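Local coordinates for DUF3809 domain-containing protein (Deinococcus radiodurans, PDB 3NQN) that is of unknown function but binds calcium ions and belongs to a family of the Bet v 1-like clan, at residues 64-69 and 91-96. Sequence-based numbering, arbitrary orientation.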
loop_
_atom_site.group_PDB
_atom_site.type_symbol
_atom_site.label_atom_id
_atom_site.label_comp_id
_atom_site.label_asym_id
_atom_site.label_seq_id
_atom_site.Cartn_x
_atom_site.Cartn_y
_atom_site.Cartn_z
ATOM N N LEU A 64 -5.505 0.782 4.428
ATOM C CA LEU A 64 -6.862 0.754 3.872
ATOM C C LEU A 64 -7.211 2.181 3.444
ATOM O O LEU A 64 -7.293 3.097 4.295
ATOM C CB LEU A 64 -7.880 0.269 4.925
ATOM C CG LEU A 64 -7.969 -1.224 5.265
ATOM C CD1 LEU A 64 -6.645 -1.787 5.800
ATOM C CD2 LEU A 64 -9.129 -1.467 6.273
ATOM N N PRO A 65 -7.427 2.392 2.140
ATOM C CA PRO A 65 -7.686 3.740 1.706
ATOM C C PRO A 65 -9.114 4.209 2.012
ATOM O O PRO A 65 -10.003 3.390 2.314
ATOM C CB PRO A 65 -7.461 3.662 0.197
ATOM C CG PRO A 65 -7.824 2.269 -0.155
ATOM C CD PRO A 65 -7.427 1.435 1.014
ATOM N N PHE A 66 -9.287 5.521 2.016
ATOM C CA PHE A 66 -10.599 6.144 2.039
ATOM C C PHE A 66 -10.523 7.360 1.152
ATOM O O PHE A 66 -9.432 7.898 0.898
ATOM C CB PHE A 66 -11.025 6.567 3.445
ATOM C CG PHE A 66 -10.289 7.790 3.975
ATOM C CD1 PHE A 66 -10.776 9.078 3.731
ATOM C CD2 PHE A 66 -9.144 7.651 4.726
ATOM C CE1 PHE A 66 -10.109 10.189 4.208
ATOM C CE2 PHE A 66 -8.471 8.763 5.197
ATOM C CZ PHE A 66 -8.960 10.037 4.927
ATOM N N ARG A 67 -11.683 7.777 0.671
ATOM C CA ARG A 67 -11.823 8.979 -0.099
ATOM C C ARG A 67 -13.240 9.502 0.164
ATOM O O ARG A 67 -14.230 8.747 0.058
ATOM C CB ARG A 67 -11.616 8.690 -1.578
ATOM C CG ARG A 67 -11.410 9.921 -2.435
ATOM C CD ARG A 67 -10.953 9.538 -3.867
ATOM N NE ARG A 67 -10.459 10.705 -4.615
ATOM C CZ ARG A 67 -9.173 10.943 -4.919
ATOM N NH1 ARG A 67 -8.205 10.093 -4.558
ATOM N NH2 ARG A 67 -8.854 12.037 -5.595
ATOM N N SER A 68 -13.338 10.771 0.513
ATOM C CA SER A 68 -14.617 11.380 0.833
ATOM C C SER A 68 -14.812 12.723 0.120
ATOM O O SER A 68 -13.873 13.482 -0.074
ATOM C CB SER A 68 -14.736 11.592 2.325
ATOM O OG SER A 68 -14.651 10.366 3.046
ATOM N N GLU A 69 -16.054 13.000 -0.226
ATOM C CA GLU A 69 -16.445 14.247 -0.866
ATOM C C GLU A 69 -16.646 15.312 0.202
ATOM O O GLU A 69 -17.234 15.040 1.264
ATOM C CB GLU A 69 -17.754 14.020 -1.634
ATOM C CG GLU A 69 -18.325 15.246 -2.327
ATOM C CD GLU A 69 -19.722 14.993 -2.890
ATOM O OE1 GLU A 69 -20.291 13.906 -2.614
ATOM O OE2 GLU A 69 -20.257 15.886 -3.589
ATOM N N VAL A 91 -11.936 1.879 3.821
ATOM C CA VAL A 91 -12.676 2.531 4.883
ATOM C C VAL A 91 -13.547 3.654 4.323
ATOM O O VAL A 91 -13.141 4.353 3.380
ATOM C CB VAL A 91 -11.691 3.146 5.937
ATOM C CG1 VAL A 91 -12.449 3.998 6.977
ATOM C CG2 VAL A 91 -10.879 2.051 6.616
ATOM N N ALA A 92 -14.761 3.770 4.866
ATOM C CA ALA A 92 -15.681 4.883 4.581
ATOM C C ALA A 92 -15.608 5.848 5.758
ATOM O O ALA A 92 -15.956 5.476 6.875
ATOM C CB ALA A 92 -17.075 4.388 4.444
ATOM N N VAL A 93 -15.138 7.075 5.493
ATOM C CA VAL A 93 -15.019 8.122 6.499
ATOM C C VAL A 93 -16.088 9.189 6.275
ATOM O O VAL A 93 -16.157 9.814 5.202
ATOM C CB VAL A 93 -13.641 8.785 6.460
ATOM C CG1 VAL A 93 -13.572 9.966 7.481
ATOM C CG2 VAL A 93 -12.536 7.758 6.757
ATOM N N SER A 94 -16.979 9.329 7.240
ATOM C CA SER A 94 -18.046 10.332 7.177
ATOM C C SER A 94 -17.877 11.286 8.341
ATOM O O SER A 94 -17.350 10.912 9.373
ATOM C CB SER A 94 -19.421 9.678 7.280
ATOM O OG SER A 94 -19.570 8.600 6.387
ATOM N N GLY A 95 -18.315 12.523 8.156
ATOM C CA GLY A 95 -18.248 13.518 9.210
ATOM C C GLY A 95 -19.154 14.703 8.952
ATOM O O GLY A 95 -19.465 15.047 7.781
ATOM N N GLN A 96 -19.633 15.299 10.037
ATOM C CA GLN A 96 -20.454 16.478 9.961
ATOM C C GLN A 96 -19.950 17.472 11.002
ATOM O O GLN A 96 -19.587 17.087 12.127
ATOM C CB GLN A 96 -21.936 16.162 10.208
ATOM C CG GLN A 96 -22.531 14.978 9.368
ATOM C CD GLN A 96 -22.171 13.610 9.945
ATOM O OE1 GLN A 96 -22.209 13.413 11.147
ATOM N NE2 GLN A 96 -21.846 12.647 9.063
HETATM O O HOH W 1 -13.976 5.776 1.038
HETATM O O HOH W 2 -14.412 7.731 2.884
#
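Val91 N meets Pro65 O at 2.9 Å in an almost straight hydrogen bond, the one direct backbone bond between segments 64-69 and 91-96, which run in roughly the same direction at 36° to each other. From this junction the strands diverge as the chain of strand 76-81, which separates them in the sheet order, comes between them, Arg67 pairing by backbone with Leu82 and Glu69 with Arg80. The widening separation illustrates how a splayed strand pair can stay joined by bridges other than backbone bonds. Water 1 spans the first step: it accepts from Arg67 N and probably donates to Val91 O. Farther along, the hydroxyl of Ser68 does the work of a backbone N-H: OG donates to Val93 O over 2.7 Å, reaching a lone pair in the carbonyl plane. With chi1 at -60°, OG lies beside its own backbone N and anti to the carbonyl carbon, turned toward segment 91-96. The same OG accepts from water 2, which in turn accepts from Val93 N at 2.8 Å, so both polar backbone atoms of Val93 are linked to one hydroxyl. Were Ser68 an alanine, Val93 O would probably lose this donor and water 2 one of its anchors.

Apolar groups fill in alongside. Val93 CG2 sits over one face of the Phe66 ring, 3.9 Å from its centroid and displaced toward the rim, in a CH-pi contact, while Val91 CG2 packs on Leu64 CB at 3.9 Å. Phe66 and Val91 also touch Leu52 of strand 47-56, Phe111 of strand 104-114 lies against Val93, and Leu79 neighbours Ser68. Where two strands of like direction converge beside the end of the strand that separates them, a serine hydroxyl and two waters thus supply polar links that engage Val91 O, Arg67 N and both polar backbone atoms of Val93 beside a hydrophobic core.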